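PDB 4J39: RNA silencing suppressor p19, which suppresses RNA silencing in plants infected by tomato bushy stunt virus, probably by binding short interfering RNA duplexes and selecting them by length like a molecular caliper. Local coordinates for residues Trp17-Leu22 and Tyr51-Arg56; Leu35-Ser40 and His62-Ser67. All coordinates share one frame; numbering follows the deposited sequence.

Contact 1 (Trp17-Leu22 and Tyr51-Arg56); sequences WTEWRL and YLRYDR. With nucleotides of chain B; nucleotides of chain C.
R53 turns the NH1/NH2 edge of its guanidinium to both carboxylate oxygens of E19, between helix 17-26 and the end of strand 46-53, NH1 of R53 bonding to OE1 of E19 at 2.9 Å and NH2 to OE2 at 2.8 Å. This end-on, two-pronged salt bridge puts both oxygens nearly in the guanidinium plane, yet the carboxylate is turned 42° from that plane, and each oxygen is met on its syn side. E19 leaves the helix with CG anti to the backbone N (chi1 -173°), and its extended chain carries the acid out to R53; R53 bends at chi2, and its NE bonds to the backbone O of E13, which limits the guanidinium's rotation. The ion pair lies at the surface and buries little area.

The close packing is on the RNA side. Tryptophans of this helix stack on the terminal bases, consistent with the caliper role of p19: C6 of the chain B guanosine lies 3.3 Å above the indole plane of W17, while R21 NH1 lies over the opposite face, toward its rim. W20 suits its place doubly, spreading a face over the cytosine of C1 of chain C and donating from its indole nitrogen to phosphate oxygen OP2. From the strand, Y51 contributes a hydroxyl donor, its OH bonding to OP1 of C1 of chain C at 2.7 Å.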
loop_
_atom_site.group_PDB
_atom_site.type_symbol
_atom_site.label_atom_id
_atom_site.label_comp_id
_atom_site.label_asym_id
_atom_site.label_seq_id
_atom_site.Cartn_x
_atom_site.Cartn_y
_atom_site.Cartn_z
ATOM N N TRP A 17 -17.887 19.493 -11.022
ATOM C CA TRP A 17 -17.301 20.579 -10.202
ATOM C C TRP A 17 -18.303 21.313 -9.302
ATOM O O TRP A 17 -18.034 21.566 -8.145
ATOM C CB TRP A 17 -16.646 21.556 -11.190
ATOM C CG TRP A 17 -15.818 22.625 -10.430
ATOM C CD1 TRP A 17 -15.269 22.552 -9.171
ATOM C CD2 TRP A 17 -15.417 23.913 -10.972
ATOM N NE1 TRP A 17 -14.586 23.735 -8.879
ATOM C CE2 TRP A 17 -14.654 24.567 -9.970
ATOM C CE3 TRP A 17 -15.663 24.554 -12.192
ATOM C CZ2 TRP A 17 -14.101 25.854 -10.150
ATOM C CZ3 TRP A 17 -15.083 25.853 -12.403
ATOM C CH2 TRP A 17 -14.336 26.473 -11.373
ATOM N N THR A 18 -19.504 21.560 -9.800
ATOM C CA THR A 18 -20.556 22.136 -8.974
ATOM C C THR A 18 -20.974 21.254 -7.808
ATOM O O THR A 18 -21.102 21.719 -6.674
ATOM C CB THR A 18 -21.769 22.512 -9.799
ATOM O OG1 THR A 18 -21.388 23.473 -10.827
ATOM C CG2 THR A 18 -22.969 23.001 -8.905
ATOM N N GLU A 19 -21.215 19.948 -8.034
ATOM C CA GLU A 19 -21.564 19.098 -6.863
ATOM C C GLU A 19 -20.484 19.106 -5.787
ATOM O O GLU A 19 -20.726 19.075 -4.585
ATOM C CB GLU A 19 -21.831 17.642 -7.324
ATOM C CG GLU A 19 -22.369 16.769 -6.150
ATOM C CD GLU A 19 -22.439 15.229 -6.426
ATOM O OE1 GLU A 19 -22.067 14.765 -7.509
ATOM O OE2 GLU A 19 -22.735 14.502 -5.453
ATOM N N TRP A 20 -19.255 18.975 -6.212
ATOM C CA TRP A 20 -18.093 19.051 -5.297
ATOM C C TRP A 20 -18.063 20.371 -4.452
ATOM O O TRP A 20 -17.868 20.271 -3.292
ATOM C CB TRP A 20 -16.805 18.861 -6.118
ATOM C CG TRP A 20 -15.579 18.790 -5.266
ATOM C CD1 TRP A 20 -15.038 17.689 -4.656
ATOM C CD2 TRP A 20 -14.728 19.907 -4.921
ATOM N NE1 TRP A 20 -13.886 18.043 -3.945
ATOM C CE2 TRP A 20 -13.677 19.398 -4.107
ATOM C CE3 TRP A 20 -14.728 21.254 -5.286
ATOM C CZ2 TRP A 20 -12.634 20.202 -3.636
ATOM C CZ3 TRP A 20 -13.666 22.078 -4.827
ATOM C CH2 TRP A 20 -12.650 21.547 -3.998
ATOM N N ARG A 21 -18.280 21.497 -5.086
ATOM C CA ARG A 21 -18.335 22.811 -4.397
ATOM C C ARG A 21 -19.448 22.818 -3.391
ATOM O O ARG A 21 -19.253 23.221 -2.235
ATOM C CB ARG A 21 -18.486 23.938 -5.419
ATOM C CG ARG A 21 -17.183 24.204 -6.202
ATOM C CD ARG A 21 -17.290 25.413 -7.203
ATOM N NE ARG A 21 -18.348 25.207 -8.197
ATOM C CZ ARG A 21 -18.495 25.840 -9.358
ATOM N NH1 ARG A 21 -17.676 26.839 -9.736
ATOM N NH2 ARG A 21 -19.530 25.520 -10.119
ATOM N N LEU A 22 -20.643 22.309 -3.791
ATOM C CA LEU A 22 -21.760 22.274 -2.885
ATOM C C LEU A 22 -21.479 21.403 -1.692
ATOM O O LEU A 22 -21.798 21.789 -0.552
ATOM C CB LEU A 22 -23.048 21.755 -3.589
ATOM C CG LEU A 22 -23.688 22.712 -4.561
ATOM C CD1 LEU A 22 -24.746 21.928 -5.358
ATOM C CD2 LEU A 22 -24.239 23.897 -3.718
ATOM N N TYR A 51 -13.839 6.974 -9.245
ATOM C CA TYR A 51 -14.234 7.674 -8.017
ATOM C C TYR A 51 -15.556 7.050 -7.614
ATOM O O TYR A 51 -16.480 7.019 -8.416
ATOM C CB TYR A 51 -14.409 9.138 -8.263
ATOM C CG TYR A 51 -14.588 9.933 -6.997
ATOM C CD1 TYR A 51 -15.817 10.030 -6.366
ATOM C CD2 TYR A 51 -13.529 10.583 -6.469
ATOM C CE1 TYR A 51 -15.931 10.816 -5.180
ATOM C CE2 TYR A 51 -13.604 11.309 -5.302
ATOM C CZ TYR A 51 -14.821 11.383 -4.634
ATOM O OH TYR A 51 -14.909 12.179 -3.523
ATOM N N LEU A 52 -15.677 6.574 -6.352
ATOM C CA LEU A 52 -16.881 5.839 -5.903
ATOM C C LEU A 52 -17.342 6.530 -4.577
ATOM O O LEU A 52 -16.491 6.817 -3.719
ATOM C CB LEU A 52 -16.580 4.417 -5.662
ATOM C CG LEU A 52 -16.355 3.544 -6.949
ATOM C CD1 LEU A 52 -15.811 2.176 -6.550
ATOM C CD2 LEU A 52 -17.546 3.592 -7.872
ATOM N N ARG A 53 -18.663 6.686 -4.465
ATOM C CA ARG A 53 -19.284 7.341 -3.263
ATOM C C ARG A 53 -19.172 6.393 -2.155
ATOM O O ARG A 53 -19.442 5.196 -2.291
ATOM C CB ARG A 53 -20.737 7.760 -3.535
ATOM C CG ARG A 53 -20.886 8.564 -4.809
ATOM C CD ARG A 53 -19.942 9.760 -4.723
ATOM N NE ARG A 53 -19.948 10.546 -5.995
ATOM C CZ ARG A 53 -20.761 11.535 -6.228
ATOM N NH1 ARG A 53 -20.763 12.189 -7.380
ATOM N NH2 ARG A 53 -21.530 12.010 -5.192
ATOM N N TYR A 54 -18.937 6.931 -0.961
ATOM C CA TYR A 54 -18.656 6.094 0.154
ATOM C C TYR A 54 -19.002 6.886 1.406
ATOM O O TYR A 54 -18.495 7.979 1.598
ATOM C CB TYR A 54 -17.235 5.532 0.256
ATOM C CG TYR A 54 -16.977 4.734 1.537
ATOM C CD1 TYR A 54 -17.676 3.546 1.829
ATOM C CD2 TYR A 54 -15.966 5.150 2.441
ATOM C CE1 TYR A 54 -17.432 2.863 2.968
ATOM C CE2 TYR A 54 -15.685 4.422 3.576
ATOM C CZ TYR A 54 -16.457 3.298 3.872
ATOM O OH TYR A 54 -16.136 2.642 5.070
ATOM N N ASP A 55 -19.857 6.331 2.257
ATOM C CA ASP A 55 -20.391 7.156 3.388
ATOM C C ASP A 55 -20.115 6.519 4.742
ATOM O O ASP A 55 -20.739 6.932 5.764
ATOM C CB ASP A 55 -21.894 7.437 3.261
ATOM C CG ASP A 55 -22.757 6.177 3.464
ATOM O OD1 ASP A 55 -22.260 5.054 3.795
ATOM O OD2 ASP A 55 -24.016 6.372 3.368
ATOM N N ARG A 56 -19.263 5.491 4.744
ATOM C CA ARG A 56 -18.734 4.847 5.910
ATOM C C ARG A 56 -19.725 4.043 6.664
ATOM O O ARG A 56 -19.522 3.830 7.816
ATOM C CB ARG A 56 -18.138 5.887 6.888
ATOM C CG ARG A 56 -17.015 6.737 6.391
ATOM C CD ARG A 56 -16.311 7.172 7.684
ATOM N NE ARG A 56 -15.503 8.368 7.493
ATOM C CZ ARG A 56 -14.830 9.005 8.471
ATOM N NH1 ARG A 56 -14.873 8.586 9.741
ATOM N NH2 ARG A 56 -14.107 10.086 8.164
ATOM P P G B 19 -11.483 29.789 -16.405
ATOM O OP1 G B 19 -12.030 30.906 -17.217
ATOM O OP2 G B 19 -11.323 29.992 -14.945
ATOM O "O5'" G B 19 -12.453 28.525 -16.628
ATOM C "C5'" G B 19 -12.388 27.674 -17.770
ATOM C "C4'" G B 19 -13.177 26.433 -17.398
ATOM O "O4'" G B 19 -12.256 25.479 -16.796
ATOM C "C3'" G B 19 -14.261 26.642 -16.332
ATOM O "O3'" G B 19 -15.488 27.147 -16.841
ATOM C "C2'" G B 19 -14.431 25.219 -15.856
ATOM O "O2'" G B 19 -15.225 24.499 -16.747
ATOM C "C1'" G B 19 -12.980 24.702 -15.875
ATOM N N9 G B 19 -12.426 24.780 -14.527
ATOM C C8 G B 19 -11.783 25.816 -13.887
ATOM N N7 G B 19 -11.483 25.544 -12.636
ATOM C C5 G B 19 -11.963 24.219 -12.456
ATOM C C6 G B 19 -11.908 23.360 -11.335
ATOM O O6 G B 19 -11.422 23.577 -10.222
ATOM N N1 G B 19 -12.535 22.114 -11.588
ATOM C C2 G B 19 -13.090 21.732 -12.783
ATOM N N2 G B 19 -13.626 20.492 -12.848
ATOM N N3 G B 19 -13.146 22.531 -13.870
ATOM C C4 G B 19 -12.549 23.749 -13.614
ATOM O OP3 C C 1 -10.892 14.040 -3.758
ATOM P P C C 1 -12.191 14.682 -3.432
ATOM O OP1 C C 1 -12.955 13.758 -2.556
ATOM O OP2 C C 1 -11.977 16.128 -3.000
ATOM O "O5'" C C 1 -13.011 14.637 -4.802
ATOM C "C5'" C C 1 -12.357 15.089 -6.011
ATOM C "C4'" C C 1 -13.257 15.106 -7.240
ATOM O "O4'" C C 1 -14.158 16.251 -7.255
ATOM C "C3'" C C 1 -12.465 15.224 -8.500
ATOM O "O3'" C C 1 -11.926 13.955 -8.863
ATOM C "C2'" C C 1 -13.514 15.811 -9.464
ATOM O "O2'" C C 1 -14.530 14.897 -9.911
ATOM C "C1'" C C 1 -14.114 16.855 -8.549
ATOM N N1 C C 1 -13.325 18.190 -8.443
ATOM C C2 C C 1 -13.392 19.109 -9.476
ATOM O O2 C C 1 -14.071 18.831 -10.451
ATOM N N3 C C 1 -12.718 20.324 -9.377
ATOM C C4 C C 1 -11.985 20.575 -8.283
ATOM N N4 C C 1 -11.339 21.767 -8.204
ATOM C C5 C C 1 -11.894 19.639 -7.208
ATOM C C6 C C 1 -12.572 18.464 -7.345
#

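Contact 2 (Leu35-Ser40 and His62-Ser67); sequences LGFKES and HRVLGS. With nucleotides of chain C.
E39 OE2 is gripped by several groups: it receives the OH of Y90 and forms a salt bridge with K119 NZ, with W68 NE1 as a weak donor. The other oxygen, OE1, accepts from S67 OG at 2.7 Å through its syn lone pair. Glutamate suits this buried spot because two oxygens can take up many donors, and the ammonium of K119 would be expected to favour its ionised form. CG of E39 sits between the backbone N and the carbonyl carbon (chi1 55°), and the extended chain beyond it carries the acid across to the turn after helix 58-65. Serine, small and hydroxylated, fits that turn, where S67 N also bonds to V64 O.

Beside this polar cluster the contact is greasy. F37 presents a ring edge to V64, with CE2 3.6 Å from CB and 3.7 Å from CG2 of the valine, the two side chains approaching from opposite directions. V64 thereby offers a branched apolar surface to the phenyl edge, and I92 and F94 of strand 87-94 pack on the ring too.

Alternation along strand 36-43 sends K38 the other way, to the RNA side, near a phosphate. One strand thus divides its residues between helix and RNA, as befits the alpha/beta core of p19, whose sheet receives the duplex on one face and helices 58-65 and 108-124 on the other.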
loop_
_atom_site.group_PDB
_atom_site.type_symbol
_atom_site.label_atom_id
_atom_site.label_comp_id
_atom_site.label_asym_id
_atom_site.label_seq_id
_atom_site.Cartn_x
_atom_site.Cartn_y
_atom_site.Cartn_z
ATOM N N LEU A 35 -16.892 13.030 -0.478
ATOM C CA LEU A 35 -17.990 12.289 -1.164
ATOM C C LEU A 35 -17.677 10.820 -1.313
ATOM O O LEU A 35 -18.549 9.984 -1.270
ATOM C CB LEU A 35 -18.328 12.950 -2.513
ATOM C CG LEU A 35 -19.007 14.305 -2.422
ATOM C CD1 LEU A 35 -18.903 14.912 -3.831
ATOM C CD2 LEU A 35 -20.509 14.273 -1.884
ATOM N N GLY A 36 -16.408 10.502 -1.474
ATOM C CA GLY A 36 -15.967 9.123 -1.643
ATOM C C GLY A 36 -14.488 8.950 -1.732
ATOM O O GLY A 36 -13.702 9.779 -1.173
ATOM N N PHE A 37 -14.038 7.993 -2.552
ATOM C CA PHE A 37 -12.624 7.647 -2.575
ATOM C C PHE A 37 -12.271 7.432 -4.073
ATOM O O PHE A 37 -13.197 7.224 -4.893
ATOM C CB PHE A 37 -12.314 6.425 -1.725
ATOM C CG PHE A 37 -12.885 5.141 -2.265
ATOM C CD1 PHE A 37 -12.140 4.316 -3.092
ATOM C CD2 PHE A 37 -14.212 4.708 -1.890
ATOM C CE1 PHE A 37 -12.599 3.108 -3.589
ATOM C CE2 PHE A 37 -14.674 3.538 -2.403
ATOM C CZ PHE A 37 -13.866 2.729 -3.260
ATOM N N LYS A 38 -10.982 7.505 -4.365
ATOM C CA LYS A 38 -10.542 7.154 -5.687
ATOM C C LYS A 38 -9.719 5.889 -5.689
ATOM O O LYS A 38 -8.844 5.659 -4.816
ATOM C CB LYS A 38 -9.704 8.342 -6.227
ATOM C CG LYS A 38 -10.288 9.722 -6.544
ATOM C CD LYS A 38 -9.233 10.779 -7.020
ATOM C CE LYS A 38 -8.652 11.609 -5.907
ATOM N NZ LYS A 38 -9.687 12.542 -5.365
ATOM N N GLU A 39 -9.794 5.049 -6.783
ATOM C CA GLU A 39 -8.994 3.907 -6.847
ATOM C C GLU A 39 -8.662 3.734 -8.343
ATOM O O GLU A 39 -9.381 4.337 -9.166
ATOM C CB GLU A 39 -9.707 2.569 -6.356
ATOM C CG GLU A 39 -11.044 2.203 -7.056
ATOM C CD GLU A 39 -11.783 0.959 -6.516
ATOM O OE1 GLU A 39 -12.919 0.849 -6.967
ATOM O OE2 GLU A 39 -11.151 0.238 -5.720
ATOM N N SER A 40 -7.629 3.014 -8.582
ATOM C CA SER A 40 -7.149 2.730 -9.949
ATOM C C SER A 40 -6.404 1.434 -10.096
ATOM O O SER A 40 -5.792 0.913 -9.167
ATOM C CB SER A 40 -6.303 3.939 -10.391
ATOM O OG SER A 40 -5.127 3.926 -9.692
ATOM N N HIS A 62 -19.897 -2.524 1.753
ATOM C CA HIS A 62 -20.212 -3.726 0.968
ATOM C C HIS A 62 -20.287 -3.367 -0.552
ATOM O O HIS A 62 -19.675 -4.059 -1.403
ATOM C CB HIS A 62 -21.568 -4.337 1.455
ATOM C CG HIS A 62 -21.850 -5.637 0.824
ATOM N ND1 HIS A 62 -22.697 -5.742 -0.244
ATOM C CD2 HIS A 62 -21.297 -6.858 1.018
ATOM C CE1 HIS A 62 -22.647 -6.976 -0.707
ATOM N NE2 HIS A 62 -21.830 -7.681 0.057
ATOM N N ARG A 63 -21.005 -2.302 -0.827
ATOM C CA ARG A 63 -21.291 -1.923 -2.188
ATOM C C ARG A 63 -19.934 -1.641 -2.885
ATOM O O ARG A 63 -19.642 -2.166 -3.952
ATOM C CB ARG A 63 -22.147 -0.705 -2.229
ATOM C CG ARG A 63 -22.523 -0.225 -3.680
ATOM C CD ARG A 63 -23.278 1.056 -3.716
ATOM N NE ARG A 63 -22.369 2.222 -3.564
ATOM C CZ ARG A 63 -21.730 2.751 -4.608
ATOM N NH1 ARG A 63 -21.975 2.340 -5.865
ATOM N NH2 ARG A 63 -20.913 3.849 -4.447
ATOM N N VAL A 64 -19.118 -0.810 -2.251
ATOM C CA VAL A 64 -17.853 -0.369 -2.962
ATOM C C VAL A 64 -16.760 -1.477 -3.048
ATOM O O VAL A 64 -15.894 -1.478 -3.946
ATOM C CB VAL A 64 -17.293 1.005 -2.462
ATOM C CG1 VAL A 64 -18.313 2.121 -2.473
ATOM C CG2 VAL A 64 -16.705 0.856 -0.960
ATOM N N LEU A 65 -16.709 -2.426 -2.075
ATOM C CA LEU A 65 -15.861 -3.559 -2.119
ATOM C C LEU A 65 -16.244 -4.417 -3.331
ATOM O O LEU A 65 -15.435 -5.226 -3.787
ATOM C CB LEU A 65 -16.036 -4.255 -0.802
ATOM C CG LEU A 65 -15.042 -4.111 0.304
ATOM C CD1 LEU A 65 -13.634 -3.507 0.095
ATOM C CD2 LEU A 65 -15.498 -4.365 1.761
ATOM N N GLY A 66 -17.471 -4.239 -3.863
ATOM C CA GLY A 66 -17.910 -5.015 -5.068
ATOM C C GLY A 66 -17.381 -4.394 -6.352
ATOM O O GLY A 66 -17.691 -4.876 -7.425
ATOM N N SER A 67 -16.561 -3.340 -6.279
ATOM C CA SER A 67 -16.223 -2.584 -7.572
ATOM C C SER A 67 -15.235 -3.341 -8.449
ATOM O O SER A 67 -15.107 -3.067 -9.686
ATOM C CB SER A 67 -15.732 -1.175 -7.238
ATOM O OG SER A 67 -14.500 -1.265 -6.698
ATOM O OP3 C C 1 -10.892 14.040 -3.758
ATOM P P C C 1 -12.191 14.682 -3.432
ATOM O OP1 C C 1 -12.955 13.758 -2.556
ATOM O OP2 C C 1 -11.977 16.128 -3.000
ATOM O "O5'" C C 1 -13.011 14.637 -4.802
ATOM C "C5'" C C 1 -12.357 15.089 -6.011
ATOM C "C4'" C C 1 -13.257 15.106 -7.240
ATOM O "O4'" C C 1 -14.158 16.251 -7.255
ATOM C "C3'" C C 1 -12.465 15.224 -8.500
ATOM O "O3'" C C 1 -11.926 13.955 -8.863
ATOM C "C2'" C C 1 -13.514 15.811 -9.464
ATOM O "O2'" C C 1 -14.530 14.897 -9.911
ATOM C "C1'" C C 1 -14.114 16.855 -8.549
ATOM N N1 C C 1 -13.325 18.190 -8.443
ATOM C C2 C C 1 -13.392 19.109 -9.476
ATOM O O2 C C 1 -14.071 18.831 -10.451
ATOM N N3 C C 1 -12.718 20.324 -9.377
ATOM C C4 C C 1 -11.985 20.575 -8.283
ATOM N N4 C C 1 -11.339 21.767 -8.204
ATOM C C5 C C 1 -11.894 19.639 -7.208
ATOM C C6 C C 1 -12.572 18.464 -7.345
#

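How the contacts relate
Contact 1 is a surface contact, contact 2 a buried one, and their centres lie 12 Å apart. Strands 46-53 and 36-43, neighbours in the antiparallel sheet, join them directly: L52 N and F37 O are 3.0 Å apart, a probable hydrogen bond. A second link runs from side chain to backbone, R63 NH2 lying 2.9 Å from R53 O. The chemistry follows the setting. Contact 1 ties an outlying helix to the strand's end directly through one ion pair, and indirectly through the 5' phosphate that W20 and Y51 share. Contact 2 seats helix 58-65 on the sheet by mixing apolar contact with a shared buried acid; its K38 lies near RNA phosphate.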